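Local coordinates for spore coat polysaccharide biosynthesis protein SpsE (Bacillus subtilis, PDB 1VLI), which probably acts as a sialic acid synthase-like enzyme, of the N-acylneuraminate-9-phosphate synthase type, in making the polysaccharide of the spore coat, at residues Ala33-Asn38 with Asp59-Gln64; Ile140-Ile145 with Ser164-Glu169; Gly222-Ser227 with Leu244-Phe249. One frame throughout, in Å; residues are numbered along the deposited sequence.

Contact 1 of 3, residues Ala33-Asn38 with Asp59-Gln64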
loop_
_atom_site.group_PDB
_atom_site.type_symbol
_atom_site.label_atom_id
_atom_site.label_comp_id
_atom_site.label_asym_id
_atom_site.label_seq_id
_atom_site.Cartn_x
_atom_site.Cartn_y
_atom_site.Cartn_z
ATOM N N ALA A 33 7.170 -10.247 4.110
ATOM C CA ALA A 33 6.523 -11.340 3.398
ATOM C C ALA A 33 5.024 -11.080 3.338
ATOM O O ALA A 33 4.375 -10.921 4.372
ATOM C CB ALA A 33 6.825 -12.643 4.048
ATOM N N GLU A 34 4.479 -11.034 2.127
ATOM C CA GLU A 34 3.102 -10.614 1.891
ATOM C C GLU A 34 2.220 -11.861 1.659
ATOM O O GLU A 34 2.262 -12.510 0.596
ATOM C CB GLU A 34 3.088 -9.534 0.767
ATOM C CG GLU A 34 1.930 -9.467 -0.226
ATOM C CD GLU A 34 0.700 -8.756 0.300
ATOM O OE1 GLU A 34 0.280 -9.001 1.460
ATOM O OE2 GLU A 34 0.130 -7.965 -0.478
ATOM N N ALA A 35 1.479 -12.225 2.720
ATOM C CA ALA A 35 0.620 -13.416 2.761
ATOM C C ALA A 35 -0.725 -13.193 2.068
ATOM O O ALA A 35 -1.314 -14.143 1.541
ATOM C CB ALA A 35 0.419 -13.888 4.212
ATOM N N GLY A 36 -1.200 -11.944 2.064
ATOM C CA GLY A 36 -2.419 -11.570 1.359
ATOM C C GLY A 36 -3.647 -12.265 1.924
ATOM O O GLY A 36 -4.029 -12.027 3.076
ATOM N N ILE A 37 -4.270 -13.109 1.096
ATOM C CA ILE A 37 -5.390 -13.961 1.506
ATOM C C ILE A 37 -5.074 -15.450 1.337
ATOM O O ILE A 37 -5.963 -16.283 1.418
ATOM C CB ILE A 37 -6.714 -13.592 0.771
ATOM C CG1 ILE A 37 -6.633 -13.832 -0.740
ATOM C CG2 ILE A 37 -7.148 -12.177 1.089
ATOM C CD1 ILE A 37 -8.029 -13.755 -1.433
ATOM N N ASN A 38 -3.797 -15.769 1.145
ATOM C CA ASN A 38 -3.350 -17.132 0.867
ATOM C C ASN A 38 -3.517 -18.157 2.010
ATOM O O ASN A 38 -3.032 -19.286 1.909
ATOM C CB ASN A 38 -1.897 -17.133 0.372
ATOM C CG ASN A 38 -1.733 -16.514 -1.028
ATOM O OD1 ASN A 38 -2.706 -16.260 -1.738
ATOM N ND2 ASN A 38 -0.482 -16.286 -1.424
ATOM N N ASP A 59 11.279 -10.112 8.077
ATOM C CA ASP A 59 11.137 -9.212 9.216
ATOM C C ASP A 59 9.698 -9.045 9.620
ATOM O O ASP A 59 9.382 -8.800 10.790
ATOM C CB ASP A 59 11.691 -7.836 8.851
ATOM C CG ASP A 59 13.183 -7.838 8.797
ATOM O OD1 ASP A 59 13.779 -8.131 9.867
ATOM O OD2 ASP A 59 13.847 -7.609 7.742
ATOM N N ALA A 60 8.826 -9.141 8.628
ATOM C CA ALA A 60 7.433 -8.762 8.777
ATOM C C ALA A 60 6.627 -9.756 7.985
ATOM O O ALA A 60 7.136 -10.344 7.015
ATOM C CB ALA A 60 7.197 -7.330 8.216
ATOM N N VAL A 61 5.373 -9.932 8.385
ATOM C CA VAL A 61 4.447 -10.747 7.622
ATOM C C VAL A 61 3.207 -9.914 7.485
ATOM O O VAL A 61 2.741 -9.302 8.458
ATOM C CB VAL A 61 4.144 -12.110 8.306
ATOM C CG1 VAL A 61 3.459 -11.883 9.652
ATOM C CG2 VAL A 61 3.287 -13.018 7.382
ATOM N N LYS A 62 2.688 -9.849 6.262
ATOM C CA LYS A 62 1.588 -8.963 5.966
ATOM C C LYS A 62 0.326 -9.713 5.507
ATOM O O LYS A 62 0.400 -10.514 4.552
ATOM C CB LYS A 62 2.033 -7.953 4.919
ATOM C CG LYS A 62 0.848 -7.243 4.302
ATOM C CD LYS A 62 1.035 -5.785 4.315
ATOM C CE LYS A 62 1.689 -5.341 2.983
ATOM N NZ LYS A 62 0.787 -5.570 1.828
ATOM N N PHE A 63 -0.808 -9.431 6.181
ATOM C CA PHE A 63 -2.135 -9.997 5.874
ATOM C C PHE A 63 -3.141 -8.921 5.467
ATOM O O PHE A 63 -3.120 -7.804 5.997
ATOM C CB PHE A 63 -2.705 -10.747 7.092
ATOM C CG PHE A 63 -2.019 -12.072 7.362
ATOM C CD1 PHE A 63 -2.454 -13.241 6.731
ATOM C CD2 PHE A 63 -0.930 -12.144 8.217
ATOM C CE1 PHE A 63 -1.815 -14.445 6.937
ATOM C CE2 PHE A 63 -0.274 -13.370 8.437
ATOM C CZ PHE A 63 -0.719 -14.517 7.788
ATOM N N GLN A 64 -4.028 -9.252 4.529
ATOM C CA GLN A 64 -5.178 -8.393 4.228
ATOM C C GLN A 64 -6.234 -8.503 5.318
ATOM O O GLN A 64 -6.691 -9.607 5.648
ATOM C CB GLN A 64 -5.809 -8.784 2.908
ATOM C CG GLN A 64 -6.558 -7.654 2.216
ATOM C CD GLN A 64 -7.185 -8.105 0.900
ATOM O OE1 GLN A 64 -8.402 -8.137 0.772
ATOM N NE2 GLN A 64 -6.353 -8.462 -0.066
HETATM O O HOH W 1 -6.192 -12.187 4.795
#

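Contact 2 of 3, residues Ile140-Ile145 with Ser164-Glu169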
loop_
_atom_site.group_PDB
_atom_site.type_symbol
_atom_site.label_atom_id
_atom_site.label_comp_id
_atom_site.label_asym_id
_atom_site.label_seq_id
_atom_site.Cartn_x
_atom_site.Cartn_y
_atom_site.Cartn_z
ATOM N N ILE A 140 -0.140 1.707 3.056
ATOM C CA ILE A 140 -1.151 2.320 2.192
ATOM C C ILE A 140 -0.897 1.778 0.778
ATOM O O ILE A 140 0.231 1.746 0.346
ATOM C CB ILE A 140 -0.990 3.852 2.198
ATOM C CG1 ILE A 140 -0.991 4.436 3.632
ATOM C CG2 ILE A 140 -1.997 4.518 1.228
ATOM C CD1 ILE A 140 -2.318 4.468 4.308
ATOM N N ALA A 141 -1.942 1.313 0.103
ATOM C CA ALA A 141 -1.842 0.781 -1.249
ATOM C C ALA A 141 -1.663 1.930 -2.258
ATOM O O ALA A 141 -1.976 3.108 -1.955
ATOM C CB ALA A 141 -3.149 -0.015 -1.603
ATOM N N SER A 142 -1.251 1.557 -3.471
ATOM C CA SER A 142 -0.999 2.517 -4.544
ATOM C C SER A 142 -2.204 3.390 -4.867
ATOM O O SER A 142 -2.049 4.599 -5.059
ATOM C CB SER A 142 -0.529 1.801 -5.818
ATOM O OG SER A 142 0.708 1.137 -5.604
ATOM N N TYR A 143 -3.400 2.795 -4.916
ATOM C CA TYR A 143 -4.595 3.531 -5.383
ATOM C C TYR A 143 -5.121 4.543 -4.369
ATOM O O TYR A 143 -5.884 5.436 -4.727
ATOM C CB TYR A 143 -5.703 2.586 -5.864
ATOM C CG TYR A 143 -5.259 1.688 -6.990
ATOM C CD1 TYR A 143 -4.438 2.182 -8.020
ATOM C CD2 TYR A 143 -5.636 0.342 -7.031
ATOM C CE1 TYR A 143 -4.002 1.366 -9.070
ATOM C CE2 TYR A 143 -5.208 -0.494 -8.086
ATOM C CZ TYR A 143 -4.395 0.033 -9.102
ATOM O OH TYR A 143 -3.967 -0.758 -10.144
ATOM N N GLU A 144 -4.673 4.418 -3.123
ATOM C CA GLU A 144 -4.903 5.430 -2.103
ATOM C C GLU A 144 -3.775 6.450 -1.982
ATOM O O GLU A 144 -3.719 7.194 -0.998
ATOM C CB GLU A 144 -5.123 4.771 -0.735
ATOM C CG GLU A 144 -6.516 4.189 -0.532
ATOM C CD GLU A 144 -6.807 3.006 -1.430
ATOM O OE1 GLU A 144 -5.989 2.070 -1.432
ATOM O OE2 GLU A 144 -7.857 2.998 -2.116
ATOM N N ILE A 145 -2.862 6.504 -2.950
ATOM C CA ILE A 145 -1.794 7.502 -2.873
ATOM C C ILE A 145 -2.327 8.940 -2.810
ATOM O O ILE A 145 -1.647 9.840 -2.317
ATOM C CB ILE A 145 -0.779 7.354 -4.018
ATOM C CG1 ILE A 145 0.484 8.117 -3.680
ATOM C CG2 ILE A 145 -1.369 7.806 -5.419
ATOM C CD1 ILE A 145 1.655 7.735 -4.601
ATOM N N SER A 164 2.761 3.018 -1.282
ATOM C CA SER A 164 3.160 2.438 -2.524
ATOM C C SER A 164 2.878 3.409 -3.665
ATOM O O SER A 164 2.091 4.341 -3.522
ATOM C CB SER A 164 2.432 1.123 -2.695
ATOM O OG SER A 164 3.194 0.076 -2.102
ATOM N N THR A 165 3.517 3.207 -4.797
ATOM C CA THR A 165 3.432 4.206 -5.861
ATOM C C THR A 165 3.178 3.663 -7.267
ATOM O O THR A 165 3.649 4.267 -8.251
ATOM C CB THR A 165 4.729 5.038 -5.883
ATOM O OG1 THR A 165 5.830 4.181 -6.197
ATOM C CG2 THR A 165 5.070 5.604 -4.486
ATOM N N ALA A 166 2.451 2.549 -7.397
ATOM C CA ALA A 166 2.189 2.005 -8.734
ATOM C C ALA A 166 1.441 3.020 -9.567
ATOM O O ALA A 166 0.432 3.592 -9.116
ATOM C CB ALA A 166 1.406 0.721 -8.678
ATOM N N GLY A 167 1.940 3.256 -10.777
ATOM C CA GLY A 167 1.273 4.162 -11.727
ATOM C C GLY A 167 1.306 5.655 -11.405
ATOM O O GLY A 167 0.606 6.437 -12.053
ATOM N N ALA A 168 2.132 6.045 -10.426
ATOM C CA ALA A 168 2.171 7.410 -9.914
ATOM C C ALA A 168 3.203 8.183 -10.695
ATOM O O ALA A 168 4.123 7.599 -11.253
ATOM C CB ALA A 168 2.526 7.425 -8.434
ATOM N N GLU A 169 3.043 9.495 -10.739
ATOM C CA GLU A 169 4.107 10.349 -11.203
ATOM C C GLU A 169 4.703 11.045 -9.996
ATOM O O GLU A 169 4.223 10.870 -8.863
ATOM C CB GLU A 169 3.568 11.312 -12.232
ATOM C CG GLU A 169 3.021 10.535 -13.403
ATOM C CD GLU A 169 3.051 11.331 -14.671
ATOM O OE1 GLU A 169 2.472 12.435 -14.699
ATOM O OE2 GLU A 169 3.661 10.844 -15.633
HETATM O O HOH W 2 0.040 4.994 -1.499
#

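Contact 3 of 3, residues Gly222-Ser227 with Leu244-Phe249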
loop_
_atom_site.group_PDB
_atom_site.type_symbol
_atom_site.label_atom_id
_atom_site.label_comp_id
_atom_site.label_asym_id
_atom_site.label_seq_id
_atom_site.Cartn_x
_atom_site.Cartn_y
_atom_site.Cartn_z
ATOM N N GLY A 222 11.739 1.843 -0.674
ATOM C CA GLY A 222 11.742 0.400 -0.963
ATOM C C GLY A 222 11.236 -0.021 -2.334
ATOM O O GLY A 222 11.126 0.806 -3.299
ATOM N N PHE A 223 10.960 -1.315 -2.436
ATOM C CA PHE A 223 10.450 -1.943 -3.654
ATOM C C PHE A 223 9.477 -3.073 -3.306
ATOM O O PHE A 223 9.878 -4.042 -2.665
ATOM C CB PHE A 223 11.637 -2.521 -4.419
ATOM C CG PHE A 223 11.281 -3.221 -5.705
ATOM C CD1 PHE A 223 10.552 -2.570 -6.702
ATOM C CD2 PHE A 223 11.763 -4.509 -5.961
ATOM C CE1 PHE A 223 10.246 -3.200 -7.921
ATOM C CE2 PHE A 223 11.463 -5.163 -7.174
ATOM C CZ PHE A 223 10.713 -4.502 -8.167
ATOM N N SER A 224 8.207 -2.949 -3.704
ATOM C CA SER A 224 7.304 -4.111 -3.667
ATOM C C SER A 224 7.424 -4.813 -5.004
ATOM O O SER A 224 7.156 -4.213 -6.056
ATOM C CB SER A 224 5.853 -3.742 -3.402
ATOM O OG SER A 224 5.776 -2.754 -2.392
ATOM N N ASP A 225 7.828 -6.083 -4.933
ATOM C CA ASP A 225 8.185 -6.875 -6.087
ATOM C C ASP A 225 7.052 -7.776 -6.517
ATOM O O ASP A 225 6.647 -8.660 -5.762
ATOM C CB ASP A 225 9.434 -7.693 -5.768
ATOM C CG ASP A 225 9.996 -8.406 -6.984
ATOM O OD1 ASP A 225 9.579 -8.111 -8.126
ATOM O OD2 ASP A 225 10.878 -9.281 -6.892
ATOM N N HIS A 226 6.547 -7.555 -7.727
ATOM C CA HIS A 226 5.480 -8.378 -8.287
ATOM C C HIS A 226 5.937 -9.359 -9.366
ATOM O O HIS A 226 5.115 -10.030 -9.988
ATOM C CB HIS A 226 4.336 -7.511 -8.817
ATOM C CG HIS A 226 3.522 -6.869 -7.742
ATOM N ND1 HIS A 226 3.063 -5.575 -7.828
ATOM C CD2 HIS A 226 3.101 -7.339 -6.545
ATOM C CE1 HIS A 226 2.384 -5.278 -6.735
ATOM N NE2 HIS A 226 2.396 -6.331 -5.939
ATOM N N SER A 227 7.244 -9.444 -9.580
ATOM C CA SER A 227 7.828 -10.381 -10.534
ATOM C C SER A 227 7.968 -11.771 -9.933
ATOM O O SER A 227 8.135 -11.914 -8.719
ATOM C CB SER A 227 9.208 -9.900 -10.944
ATOM O OG SER A 227 10.133 -10.107 -9.888
ATOM N N LEU A 244 13.646 -1.546 1.926
ATOM C CA LEU A 244 12.609 -2.520 2.182
ATOM C C LEU A 244 12.262 -3.216 0.885
ATOM O O LEU A 244 12.370 -2.623 -0.224
ATOM C CB LEU A 244 11.335 -1.890 2.728
ATOM C CG LEU A 244 11.283 -0.691 3.677
ATOM C CD1 LEU A 244 11.642 0.596 2.897
ATOM C CD2 LEU A 244 9.877 -0.617 4.127
ATOM N N ILE A 245 11.867 -4.486 1.032
ATOM C CA ILE A 245 11.436 -5.348 -0.075
ATOM C C ILE A 245 10.167 -6.014 0.371
ATOM O O ILE A 245 10.113 -6.559 1.479
ATOM C CB ILE A 245 12.489 -6.449 -0.412
ATOM C CG1 ILE A 245 13.844 -5.876 -0.817
ATOM C CG2 ILE A 245 11.987 -7.424 -1.498
ATOM C CD1 ILE A 245 13.823 -4.942 -2.154
ATOM N N GLU A 246 9.161 -5.991 -0.489
ATOM C CA GLU A 246 7.923 -6.719 -0.251
ATOM C C GLU A 246 7.774 -7.761 -1.379
ATOM O O GLU A 246 7.951 -7.431 -2.571
ATOM C CB GLU A 246 6.766 -5.732 -0.255
ATOM C CG GLU A 246 5.448 -6.223 0.314
ATOM C CD GLU A 246 4.335 -5.187 0.161
ATOM O OE1 GLU A 246 4.621 -4.017 -0.218
ATOM O OE2 GLU A 246 3.160 -5.543 0.409
ATOM N N LYS A 247 7.502 -9.019 -1.000
ATOM C CA LYS A 247 7.225 -10.093 -1.965
ATOM C C LYS A 247 6.084 -10.965 -1.460
ATOM O O LYS A 247 6.022 -11.252 -0.248
ATOM C CB LYS A 247 8.476 -10.959 -2.161
ATOM C CG LYS A 247 8.474 -11.892 -3.381
ATOM C CD LYS A 247 9.074 -11.254 -4.610
ATOM C CE LYS A 247 9.544 -12.315 -5.605
ATOM N NZ LYS A 247 9.972 -11.684 -6.893
ATOM N N HIS A 248 5.189 -11.374 -2.372
ATOM C CA HIS A 248 4.120 -12.329 -2.037
ATOM C C HIS A 248 4.716 -13.718 -1.818
ATOM O O HIS A 248 5.674 -14.117 -2.516
ATOM C CB HIS A 248 3.073 -12.440 -3.134
ATOM C CG HIS A 248 2.302 -11.180 -3.365
ATOM N ND1 HIS A 248 0.944 -11.098 -3.159
ATOM C CD2 HIS A 248 2.693 -9.954 -3.796
ATOM C CE1 HIS A 248 0.530 -9.875 -3.448
ATOM N NE2 HIS A 248 1.571 -9.160 -3.839
ATOM N N PHE A 249 4.156 -14.433 -0.838
ATOM C CA PHE A 249 4.480 -15.828 -0.646
ATOM C C PHE A 249 3.232 -16.646 -0.330
ATOM O O PHE A 249 2.206 -16.114 0.088
ATOM C CB PHE A 249 5.541 -16.007 0.441
ATOM C CG PHE A 249 5.004 -15.983 1.848
ATOM C CD1 PHE A 249 4.569 -14.795 2.416
ATOM C CD2 PHE A 249 4.971 -17.151 2.613
ATOM C CE1 PHE A 249 4.095 -14.751 3.709
ATOM C CE2 PHE A 249 4.498 -17.137 3.930
ATOM C CZ PHE A 249 4.051 -15.942 4.484
HETATM O O HOH W 3 5.433 -10.953 -5.461
#

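Contact 1 of 3, residues Ala33-Asn38 with Asp59-Gln64
Glu34 and Lys62 meet across neighbouring parallel strands of the NeuB TIM barrel, the two ends of a beta-alpha-beta unit that runs through helix 43-56. Their salt bridge is long and weak, Glu34 OE2 to Lys62 NZ at 3.4 Å; the ammonium has its stronger partner in Glu246. The glutamate chain turns at CG (chi2 81°), which brings the carboxylate back over the lysine, with OE1 beside Lys62 CG. The zinc ion lies about 4 Å from the Glu34 side chain, which puts this residue close to the metal site. Behind it stands the backbone ladder: Ala33 N donates to Ala60 O, and Lys62 N to Ala33 O at 2.8 Å with an N-H...O angle of 153°. The register then slips by one residue in a beta bulge, where Lys62 O accepts two amides, Ala35 N at 2.7 Å and Gly36 N at 3.3 Å. Past the bulge Gln64 N reaches Gly36 O, and a water donates to both Gly36 O and Gln64 O. Away from the Glu34 and Lys62 side chains, Ala35 CB sits over one face of the Phe63 ring in a CH-pi contact, 3.9 Å from the centroid and 22° off the ring normal.

Contact 2 of 3, residues Ile140-Ile145 with Ser164-Glu169
Ile140 closes its strand by offering its carbonyl to the next one: Ser164 N donates to Ile140 O over a long 3.3 Å. One residue on, a water links the two backbones, donating to Ala141 O at 2.8 Å and to Ser164 O at 3.0 Å. Ser142 then carries the polar grip. Its OG stands anti to the carbonyl carbon (chi1 -63°) and accepts from Ala166 N at 2.9 Å, while also pressing on Ala166 CB. On its other contact, Ser142 OG lies 3.4 Å from Ser164 CB. An alanine here is likely to leave the Ala166 amide without its acceptor and the turn from Thr165 to Ala168, of type II, less firmly tied to the 3-10 segment. Farther along, Ile145 extends CG1 away from its backbone N (chi1 -164°), so that Ile145 CD1 lies 3.6 Å from Ser164 O and touches the methyls of Ala168 (CB, 3.9 Å) and Thr165 (CG2). Tyr315 touches both Ile145 and Ala168 from outside. Strands 138-140 and 161-164 are adjacent and parallel, and each leads through its loop into a helix, as do the beta-alpha loops that follow the C-terminal ends of the strands in a TIM barrel.

Contact 3 of 3, residues Gly222-Ser227 with Leu244-Phe249
Lys247 runs alongside Asp225 on adjacent parallel strands, 220-225 and 244-248, which helix 232-239 joins into a beta-alpha-beta unit of the TIM barrel. From CB the lysine sets out with CG anti to its backbone N (chi1 -165°), bends at chi2, and is then extended to the tip. Lys247 CD passes 3.5 Å from Asp225 OD2, Lys247 CE lies 3.4 Å from Ser227 O, and NZ ends between two acceptors. Lys247 NZ makes a salt bridge of 2.6 Å to Asp225 OD2, approached from above the carboxylate plane, and donates to Ser227 O at the same length; His229 O is a further acceptor. The aspartate is steadied at its other oxygen: OD1 takes both Ser227 N, closing an Asx turn, and Ser227 OG. This double grip would be expected to limit rotation of the carboxylate. The backbone ladder runs through Phe223 N to Leu244 O, Glu246 N to Phe223 O and Asp225 N to Glu246 O, the last nearly straight at 173°. On the side of the sheet bearing Ser224 and Glu246, Ser224 OG donates to Glu246 OE1 at 2.8 Å, while the other carboxylate oxygen pairs with Lys62. At the strands' C-terminal end, His226, its ND1 hydrogen-bonded to Val194 O, and His248, both of the zinc site, meet rim to rim with their planes at 51°, His226 CD2 lying 3.6 Å from His248 NE2.

Overall arrangement
Contacts 1 and 3, centres 11 Å apart, share the barrel sheet, strand 30-36 lying beside strand 244-248. Glu34 N probably bonds to Lys247 O at 2.8 Å, Lys62 NZ salt-bridges Glu246 OE2 at 2.8 Å, Ala33 CB packs on Phe249 CE1, and Glu34 CG lies 3.5 Å from His248 ND1. Both border the zinc ion, about 2 Å from the side chain of His248 and about 4 Å from that of Glu34. Contact 2 lies across the barrel from contact 1, nearest atoms about 7 Å apart, but close to contact 3, centres 14 Å apart: Ser164 OG packs 3.8 Å from Ser224 OG, and the Ser164 side chain is about 8 Å from the metal.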